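Local coordinates for protein superoxide dismutase [Cu-Zn] (Bacteroidetes bacterium GWA2_30_7, PDB 7B4O) that probably catalyses the dismutation of superoxide to dioxygen and hydrogen peroxide as a copper-zinc enzyme, captured here with zinc in both sites of the metal pair, at residues Q7-V12 / I110-E115; C55-C58 / T64-G67; E74-H77 / M83-H86; I93-D96 / K100-L103. One frame throughout, in Å; residues are numbered along the deposited sequence.

Contact 1: residues Q7-V12 / I110-E115. With ZN (zinc ion), chain H.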
loop_
_atom_site.group_PDB
_atom_site.type_symbol
_atom_site.label_atom_id
_atom_site.label_comp_id
_atom_site.label_asym_id
_atom_site.label_seq_id
_atom_site.Cartn_x
_atom_site.Cartn_y
_atom_site.Cartn_z
ATOM N N GLN A 7 -14.874 -5.593 0.766
ATOM C CA GLN A 7 -15.092 -6.934 0.166
ATOM C C GLN A 7 -13.854 -7.362 -0.620
ATOM O O GLN A 7 -13.768 -8.540 -0.994
ATOM C CB GLN A 7 -16.269 -6.912 -0.813
ATOM C CG GLN A 7 -17.601 -6.542 -0.189
ATOM C CD GLN A 7 -17.993 -7.497 0.912
ATOM O OE1 GLN A 7 -18.136 -7.101 2.067
ATOM N NE2 GLN A 7 -18.140 -8.767 0.564
ATOM N N LYS A 8 -12.951 -6.426 -0.907
ATOM C CA LYS A 8 -11.809 -6.674 -1.812
ATOM C C LYS A 8 -10.607 -5.870 -1.329
ATOM O O LYS A 8 -10.764 -4.699 -0.946
ATOM C CB LYS A 8 -12.172 -6.293 -3.249
ATOM C CG LYS A 8 -11.074 -6.521 -4.271
ATOM C CD LYS A 8 -11.548 -6.295 -5.682
ATOM C CE LYS A 8 -10.403 -6.222 -6.668
ATOM N NZ LYS A 8 -10.874 -5.892 -8.032
ATOM N N ALA A 9 -9.436 -6.493 -1.361
ATOM C CA ALA A 9 -8.160 -5.807 -1.096
ATOM C C ALA A 9 -7.238 -6.075 -2.273
ATOM O O ALA A 9 -7.361 -7.126 -2.917
ATOM C CB ALA A 9 -7.546 -6.257 0.203
ATOM N N VAL A 10 -6.372 -5.114 -2.543
ATOM C CA VAL A 10 -5.467 -5.170 -3.713
ATOM C C VAL A 10 -4.067 -4.827 -3.227
ATOM O O VAL A 10 -3.908 -3.877 -2.461
ATOM C CB VAL A 10 -5.938 -4.221 -4.827
ATOM C CG1 VAL A 10 -4.984 -4.286 -6.012
ATOM C CG2 VAL A 10 -7.359 -4.527 -5.267
ATOM N N CYS A 11 -3.080 -5.544 -3.743
ATOM C CA CYS A 11 -1.662 -5.299 -3.420
ATOM C C CYS A 11 -0.849 -5.372 -4.701
ATOM O O CYS A 11 -0.815 -6.442 -5.342
ATOM C CB CYS A 11 -1.145 -6.326 -2.430
ATOM S SG CYS A 11 0.564 -6.010 -1.966
ATOM N N VAL A 12 -0.246 -4.251 -5.062
ATOM C CA VAL A 12 0.720 -4.216 -6.187
ATOM C C VAL A 12 2.103 -4.367 -5.573
ATOM O O VAL A 12 2.448 -3.596 -4.655
ATOM C CB VAL A 12 0.592 -2.934 -7.015
ATOM C CG1 VAL A 12 1.606 -2.933 -8.148
ATOM C CG2 VAL A 12 -0.822 -2.751 -7.534
ATOM N N ILE A 110 -7.672 -14.833 6.976
ATOM C CA ILE A 110 -7.453 -13.389 6.682
ATOM C C ILE A 110 -8.813 -12.672 6.597
ATOM O O ILE A 110 -9.783 -13.240 6.046
ATOM C CB ILE A 110 -6.547 -13.191 5.448
ATOM C CG1 ILE A 110 -7.143 -13.751 4.160
ATOM C CG2 ILE A 110 -5.163 -13.772 5.715
ATOM C CD1 ILE A 110 -6.137 -13.776 3.023
ATOM N N VAL A 111 -8.883 -11.472 7.171
ATOM C CA VAL A 111 -10.100 -10.605 7.161
ATOM C C VAL A 111 -9.689 -9.170 6.820
ATOM O O VAL A 111 -8.472 -8.888 6.795
ATOM C CB VAL A 111 -10.858 -10.672 8.500
ATOM C CG1 VAL A 111 -11.362 -12.080 8.791
ATOM C CG2 VAL A 111 -10.009 -10.174 9.652
ATOM N N PHE A 112 -10.670 -8.298 6.580
ATOM C CA PHE A 112 -10.454 -6.894 6.145
ATOM C C PHE A 112 -10.876 -5.896 7.226
ATOM O O PHE A 112 -10.868 -4.685 6.941
ATOM C CB PHE A 112 -11.219 -6.606 4.853
ATOM C CG PHE A 112 -10.916 -7.548 3.713
ATOM C CD1 PHE A 112 -9.614 -7.920 3.413
ATOM C CD2 PHE A 112 -11.936 -8.060 2.931
ATOM C CE1 PHE A 112 -9.351 -8.797 2.372
ATOM C CE2 PHE A 112 -11.664 -8.928 1.884
ATOM C CZ PHE A 112 -10.375 -9.298 1.604
ATOM N N GLU A 113 -11.244 -6.360 8.419
ATOM C CA GLU A 113 -11.688 -5.452 9.514
ATOM C C GLU A 113 -11.228 -6.029 10.853
ATOM O O GLU A 113 -11.001 -7.242 10.907
ATOM C CB GLU A 113 -13.199 -5.229 9.456
ATOM C CG GLU A 113 -14.018 -6.497 9.567
ATOM C CD GLU A 113 -15.503 -6.248 9.797
ATOM O OE1 GLU A 113 -16.125 -7.002 10.581
ATOM O OE2 GLU A 113 -16.030 -5.283 9.205
ATOM N N GLY A 114 -11.075 -5.166 11.862
ATOM C CA GLY A 114 -10.704 -5.544 13.235
ATOM C C GLY A 114 -9.220 -5.838 13.373
ATOM O O GLY A 114 -8.451 -5.464 12.463
ATOM N N GLU A 115 -8.848 -6.514 14.468
ATOM C CA GLU A 115 -7.442 -6.737 14.916
ATOM C C GLU A 115 -6.662 -7.586 13.905
ATOM O O GLU A 115 -5.446 -7.371 13.779
ATOM C CB GLU A 115 -7.424 -7.419 16.287
ATOM C CG GLU A 115 -7.966 -6.535 17.399
ATOM C CD GLU A 115 -8.023 -7.174 18.780
ATOM O OE1 GLU A 115 -7.431 -8.264 18.959
ATOM O OE2 GLU A 115 -8.660 -6.577 19.677
HETATM ZN ZN ZN H . -5.475 -8.688 18.650
#
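F112 brings its aromatic ring down beside the start of strand 8-15, and almost the whole contact rests on this one side chain. The ring meets the strand at an oblique angle. At one corner CE1 of F112 packs against CB of A9 at 3.8 Å, the apolar part of the contact. At another, CE2 of F112 lies 3.6 Å from the backbone O of Q7 and 4.0 Å from the backbone N of K8, so that the ring borders the peptide linking these two residues. With CG anti to its own carbonyl carbon (chi1 -55°), F112 sends the ring back from the loop toward the strand. The loop carrying it joins strand 101-107 to strand 122-126, a Greek-key connection of the antiparallel beta barrel of Cu,Zn superoxide dismutases, and the contact fastens it to the first strand of that barrel. Around this pair the apolar layer continues: F27 touches both A9 and F112, V34 adds to the F112 side, and I119 and I149 pack on A9. Replacing F112 by an alanine would probably open a gap between the loop and the strand and leave the methyl group of A9 without its aromatic neighbour. The strand itself is placed by backbone hydrogen bonds that pair A9 with F27 and K8 with G152. Farther along the loop, the extended side chain of E115 reaches a separate zinc ion, with OE1 of E115 bound to the metal at 2.0 Å.

Contact 2: residues C55-C58 / T64-G67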
loop_
_atom_site.group_PDB
_atom_site.type_symbol
_atom_site.label_atom_id
_atom_site.label_comp_id
_atom_site.label_asym_id
_atom_site.label_seq_id
_atom_site.Cartn_x
_atom_site.Cartn_y
_atom_site.Cartn_z
ATOM N N CYS A 55 4.270 -4.653 8.910
ATOM C CA CYS A 55 4.289 -3.208 8.579
ATOM C C CYS A 55 4.063 -2.997 7.080
ATOM O O CYS A 55 4.770 -3.633 6.275
ATOM C CB CYS A 55 5.590 -2.530 8.967
ATOM S SG CYS A 55 5.900 -2.639 10.741
ATOM N N GLY A 56 3.140 -2.118 6.731
ATOM C CA GLY A 56 2.943 -1.681 5.341
ATOM C C GLY A 56 3.959 -0.617 4.977
ATOM O O GLY A 56 3.565 0.510 4.615
ATOM N N ASP A 57 5.235 -0.956 5.083
ATOM C CA ASP A 57 6.361 -0.010 4.920
ATOM C C ASP A 57 7.362 -0.666 3.971
ATOM O O ASP A 57 8.144 -1.529 4.418
ATOM C CB ASP A 57 6.980 0.381 6.261
ATOM C CG ASP A 57 8.103 1.391 6.133
ATOM O OD1 ASP A 57 8.572 1.597 4.992
ATOM O OD2 ASP A 57 8.525 1.929 7.170
ATOM N N CYS A 58 7.305 -0.291 2.693
ATOM C CA CYS A 58 8.186 -0.844 1.639
ATOM C C CYS A 58 9.316 0.142 1.323
ATOM O O CYS A 58 9.905 0.031 0.233
ATOM C CB CYS A 58 7.380 -1.196 0.397
ATOM S SG CYS A 58 6.187 -2.537 0.649
ATOM N N THR A 64 13.277 -4.775 4.552
ATOM C CA THR A 64 13.322 -5.080 6.005
ATOM C C THR A 64 12.360 -4.166 6.774
ATOM O O THR A 64 11.952 -4.542 7.876
ATOM C CB THR A 64 14.749 -5.031 6.555
ATOM O OG1 THR A 64 15.324 -3.759 6.266
ATOM C CG2 THR A 64 15.589 -6.157 5.997
ATOM N N SER A 65 11.999 -3.010 6.220
ATOM C CA SER A 65 11.020 -2.064 6.813
ATOM C C SER A 65 9.649 -2.732 7.007
ATOM O O SER A 65 8.847 -2.202 7.792
ATOM C CB SER A 65 10.926 -0.836 5.964
ATOM O OG SER A 65 10.719 -1.165 4.587
ATOM N N ALA A 66 9.356 -3.819 6.297
ATOM C CA ALA A 66 8.053 -4.512 6.385
ATOM C C ALA A 66 7.959 -5.269 7.718
ATOM O O ALA A 66 6.845 -5.719 8.076
ATOM C CB ALA A 66 7.842 -5.421 5.205
ATOM N N GLY A 67 9.060 -5.410 8.451
ATOM C CA GLY A 67 9.076 -6.110 9.747
ATOM C C GLY A 67 8.860 -7.604 9.587
ATOM O O GLY A 67 9.142 -8.147 8.513
#
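S65 opens the contact by directing its hydroxyl at the backbone of D57: OG of S65 donates to O of D57 in a short bond of 2.6 Å, arriving from above the carbonyl plane. A chi1 of 50°, which sets OG between its own backbone N and carbonyl carbon, makes this reach possible. The same OG also takes a hydrogen bond from the backbone N of A60, so two bonds hold this oxygen, one given to D57 and one received from A60. Beside it, D57 holds its CG anti to the backbone N (chi1 -178°) and lays the carboxylate along S65, with CG of D57 3.6 Å from CB of S65; OD1 of D57 is bonded to the hydroxyl of S59. An alanine in place of D57 would probably leave the S59 hydroxyl without its mate and uncover CB of S65. Next along the chain, A66 supplies the second bond, its O accepting the backbone N of C55 at 2.9 Å. In return CA of A66 makes a CA-H...O contact of 3.4 Å with O of C55. G67 follows with a positive phi (69°), and its O accepts hydrogen bonds from ND1 of H53, itself a metal ligand, and from R143. C58, linked to C146, makes this the disulfide loop of Cu,Zn superoxide dismutases, which here also packs against the second subunit of the dimer.

Contact 3: residues E74-H77 / M83-H86. With ZN (zinc ion), chain F.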
loop_
_atom_site.group_PDB
_atom_site.type_symbol
_atom_site.label_atom_id
_atom_site.label_comp_id
_atom_site.label_asym_id
_atom_site.label_seq_id
_atom_site.Cartn_x
_atom_site.Cartn_y
_atom_site.Cartn_z
ATOM N N GLU A 74 -0.125 -14.109 17.957
ATOM C CA GLU A 74 1.123 -14.496 18.675
ATOM C C GLU A 74 1.267 -16.020 18.625
ATOM O O GLU A 74 1.509 -16.659 19.679
ATOM C CB GLU A 74 1.126 -13.957 20.106
ATOM C CG GLU A 74 1.107 -12.437 20.162
ATOM C CD GLU A 74 1.007 -11.820 21.550
ATOM O OE1 GLU A 74 0.802 -10.589 21.639
ATOM O OE2 GLU A 74 1.120 -12.564 22.529
ATOM N N LYS A 75 1.101 -16.589 17.436
ATOM C CA LYS A 75 1.196 -18.038 17.168
ATOM C C LYS A 75 2.516 -18.336 16.452
ATOM O O LYS A 75 3.293 -17.399 16.181
ATOM C CB LYS A 75 -0.059 -18.483 16.415
ATOM C CG LYS A 75 -1.285 -18.519 17.333
ATOM C CD LYS A 75 -2.572 -18.974 16.694
ATOM C CE LYS A 75 -2.539 -20.398 16.189
ATOM N NZ LYS A 75 -2.411 -21.375 17.290
ATOM N N SER A 76 2.777 -19.621 16.241
ATOM C CA SER A 76 3.995 -20.141 15.577
ATOM C C SER A 76 3.835 -20.027 14.065
ATOM O O SER A 76 2.714 -19.957 13.587
ATOM C CB SER A 76 4.263 -21.559 15.985
ATOM O OG SER A 76 4.504 -21.624 17.371
ATOM N N HIS A 77 4.952 -20.045 13.346
ATOM C CA HIS A 77 4.979 -20.055 11.865
ATOM C C HIS A 77 4.507 -21.420 11.367
ATOM O O HIS A 77 4.938 -22.447 11.929
ATOM C CB HIS A 77 6.379 -19.757 11.359
ATOM C CG HIS A 77 6.450 -19.734 9.872
ATOM N ND1 HIS A 77 5.914 -18.707 9.104
ATOM C CD2 HIS A 77 6.909 -20.659 8.999
ATOM C CE1 HIS A 77 6.095 -18.995 7.830
ATOM N NE2 HIS A 77 6.701 -20.174 7.737
ATOM N N MET A 83 -3.403 -25.074 11.690
ATOM C CA MET A 83 -4.027 -24.272 12.771
ATOM C C MET A 83 -2.934 -23.443 13.447
ATOM O O MET A 83 -3.182 -22.287 13.787
ATOM C CB MET A 83 -4.699 -25.199 13.784
ATOM C CG MET A 83 -5.835 -25.990 13.186
ATOM S SD MET A 83 -7.101 -24.886 12.539
ATOM C CE MET A 83 -6.786 -24.983 10.782
ATOM N N SER A 84 -1.743 -24.025 13.609
ATOM C CA SER A 84 -0.558 -23.339 14.175
ATOM C C SER A 84 0.138 -22.558 13.053
ATOM O O SER A 84 1.082 -23.100 12.440
ATOM C CB SER A 84 0.353 -24.324 14.850
ATOM O OG SER A 84 1.422 -23.649 15.470
ATOM N N ARG A 85 -0.353 -21.351 12.780
ATOM C CA ARG A 85 0.193 -20.463 11.730
ATOM C C ARG A 85 0.018 -19.005 12.145
ATOM O O ARG A 85 -0.858 -18.693 12.961
ATOM C CB ARG A 85 -0.474 -20.717 10.376
ATOM C CG ARG A 85 -1.956 -20.380 10.338
ATOM C CD ARG A 85 -2.506 -20.374 8.925
ATOM N NE ARG A 85 -2.515 -19.031 8.335
ATOM C CZ ARG A 85 -3.257 -18.670 7.300
ATOM N NH1 ARG A 85 -4.035 -19.551 6.696
ATOM N NH2 ARG A 85 -3.231 -17.420 6.882
ATOM N N HIS A 86 0.837 -18.144 11.557
ATOM C CA HIS A 86 0.648 -16.681 11.567
ATOM C C HIS A 86 -0.492 -16.354 10.602
ATOM O O HIS A 86 -0.646 -17.075 9.601
ATOM C CB HIS A 86 1.933 -15.987 11.095
ATOM C CG HIS A 86 3.128 -16.291 11.925
ATOM N ND1 HIS A 86 4.391 -16.405 11.401
ATOM C CD2 HIS A 86 3.251 -16.510 13.252
ATOM C CE1 HIS A 86 5.237 -16.643 12.384
ATOM N NE2 HIS A 86 4.568 -16.721 13.513
HETATM ZN ZN ZN F . 4.954 -16.932 9.537
HETATM O O HOH W 1 0.784 -21.643 17.299
HETATM O O HOH W 2 3.612 -24.173 13.390
#
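H77 lays its own backbone over the imidazole of H86 while both side chains reach for the same zinc ion. CA of H77 stands 3.7 Å from the centroid of the H86 ring, over the face and offset toward the rim, a CH-pi contact within the metal site. The two segments belong to the zinc-binding loop of Cu,Zn superoxide dismutases, between strands 46-53 and 89-95. ND1 of H77 binds the metal at 2.1 Å and ND1 of H86 does so at 2.0 Å; H69, which is also a ligand of the neighbouring metal site, and D89 complete the set of four. The two rings are set obliquely, their planes at 56°, with ND1 of H86 at the edge of the H77 ring. Holding CG of H77 anti to its backbone N (chi1 -179°) carries this ring to the metal, and its NE2 is hydrogen-bonded to D130, a second-shell carboxylate that fixes its rotation and would probably polarise it. At the edge of the other imidazole, O of K75 lies in the ring plane, 3.0 Å from NE2 of H86. Farther from the metal, the bent chain of K75 folds over the second segment, its CE 3.1 Å from O of M83. R85 leads away from the first segment: its NH2 is hydrogen-bonded to O of I87 and forms a salt bridge with D107, while NE of R85 donates in the guanidinium plane to O of H86, an almost straight bond of 3.0 Å.

Contact 4: residues I93-D96 / K100-L103. With ZN (zinc ion), chain G.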
loop_
_atom_site.group_PDB
_atom_site.type_symbol
_atom_site.label_atom_id
_atom_site.label_comp_id
_atom_site.label_asym_id
_atom_site.label_seq_id
_atom_site.Cartn_x
_atom_site.Cartn_y
_atom_site.Cartn_z
ATOM N N ILE A 93 4.535 -19.338 -3.406
ATOM C CA ILE A 93 4.087 -19.167 -4.806
ATOM C C ILE A 93 5.163 -19.789 -5.703
ATOM O O ILE A 93 6.356 -19.640 -5.407
ATOM C CB ILE A 93 3.785 -17.693 -5.121
ATOM C CG1 ILE A 93 3.117 -17.578 -6.491
ATOM C CG2 ILE A 93 5.015 -16.817 -4.989
ATOM C CD1 ILE A 93 2.512 -16.230 -6.778
ATOM N N THR A 94 4.731 -20.491 -6.738
ATOM C CA THR A 94 5.625 -21.211 -7.665
ATOM C C THR A 94 5.729 -20.414 -8.964
ATOM O O THR A 94 4.691 -20.139 -9.584
ATOM C CB THR A 94 5.156 -22.646 -7.911
ATOM O OG1 THR A 94 5.119 -23.305 -6.647
ATOM C CG2 THR A 94 6.068 -23.400 -8.855
ATOM N N ALA A 95 6.958 -20.083 -9.351
ATOM C CA ALA A 95 7.267 -19.452 -10.651
ATOM C C ALA A 95 7.632 -20.540 -11.666
ATOM O O ALA A 95 8.385 -21.458 -11.320
ATOM C CB ALA A 95 8.365 -18.430 -10.488
ATOM N N ASP A 96 7.113 -20.401 -12.892
ATOM C CA ASP A 96 7.415 -21.308 -14.026
ATOM C C ASP A 96 8.786 -20.954 -14.623
ATOM O O ASP A 96 9.489 -20.060 -14.089
ATOM C CB ASP A 96 6.287 -21.290 -15.059
ATOM C CG ASP A 96 6.101 -19.992 -15.826
ATOM O OD1 ASP A 96 7.037 -19.176 -15.843
ATOM O OD2 ASP A 96 5.009 -19.822 -16.415
ATOM N N LYS A 100 7.068 -16.493 -14.460
ATOM C CA LYS A 100 5.644 -16.153 -14.233
ATOM C C LYS A 100 5.108 -17.040 -13.107
ATOM O O LYS A 100 5.337 -18.254 -13.129
ATOM C CB LYS A 100 4.809 -16.350 -15.495
ATOM C CG LYS A 100 3.334 -15.995 -15.364
ATOM C CD LYS A 100 2.603 -16.079 -16.691
ATOM C CE LYS A 100 2.838 -14.873 -17.578
ATOM N NZ LYS A 100 2.153 -13.656 -17.070
ATOM N N ALA A 101 4.391 -16.432 -12.178
ATOM C CA ALA A 101 3.879 -17.118 -10.980
ATOM C C ALA A 101 2.402 -16.780 -10.810
ATOM O O ALA A 101 2.052 -15.592 -10.747
ATOM C CB ALA A 101 4.695 -16.730 -9.773
ATOM N N HIS A 102 1.586 -17.823 -10.715
ATOM C CA HIS A 102 0.137 -17.734 -10.445
ATOM C C HIS A 102 -0.159 -18.534 -9.183
ATOM O O HIS A 102 0.316 -19.683 -9.062
ATOM C CB HIS A 102 -0.665 -18.211 -11.655
ATOM C CG HIS A 102 -2.134 -18.231 -11.436
ATOM N ND1 HIS A 102 -2.915 -17.081 -11.410
ATOM C CD2 HIS A 102 -2.980 -19.261 -11.247
ATOM C CE1 HIS A 102 -4.175 -17.425 -11.213
ATOM N NE2 HIS A 102 -4.234 -18.747 -11.122
ATOM N N LEU A 103 -0.946 -17.955 -8.295
ATOM C CA LEU A 103 -1.448 -18.675 -7.100
ATOM C C LEU A 103 -2.901 -18.283 -6.885
ATOM O O LEU A 103 -3.230 -17.101 -7.032
ATOM C CB LEU A 103 -0.595 -18.317 -5.881
ATOM C CG LEU A 103 -1.075 -18.885 -4.544
ATOM C CD1 LEU A 103 -1.061 -20.406 -4.555
ATOM C CD2 LEU A 103 -0.247 -18.343 -3.402
HETATM ZN ZN ZN G . -5.926 -19.818 -11.066
HETATM O O HOH W 3 1.931 -20.980 -7.183
HETATM O O HOH W 4 2.616 -20.532 -11.271
#
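D96 and K100 are tied by two hydrogen bonds. The backbone N of D96 donates to O of K100 at 2.8 Å and a nearly straight 173°, and the backbone N of K100 returns a bond of 3.0 Å to OD1 of D96, coming from above the carboxylate plane. Here strands 89-95 and 101-107, consecutive in the chain and the outermost of the Greek-key barrel sheet, approach each other at its seam. With chi1 of 68°, D96 turns its carboxylate back toward K100, and OD1 also accepts the backbone N of N98 within the turn. Beyond this end the strands diverge, and water takes over from direct pairing: one water accepts from N of T94 and donates to O of H102, while a second donates to O of T94 and accepts from N of H102. On the inner side CB of A101 sits 3.7 Å from CG1 of I93, and CG1 of I93 also meets CB of L103 at 3.8 Å; F50 touches both I93 and L103. H102 points away from this packing, its ND1 bonded to D39, and NE2 of H102 binds a further zinc ion at 2.0 Å, a site shared with E104.

From the N terminus, strand 8-15 opens the widest loop, which closes only when residues 110-115 fold back on its start in contact 1. The other three contacts are nested inside that span and follow one another in series without crossing. Contacts 2 and 3 each close a short loop within the long connection between strands 46-53 and 89-95, first in its disulfide part and then in its zinc-binding part. Contact 4 joins the last residues of strand 89-95 to the start of strand 101-107 at the barrel seam. Contacts 1 and 2 both touch the second subunit. Contact 3 meets contact 1 where I110 packs against R85; contacts 2 and 4 lie on opposite sides of the chain's centre.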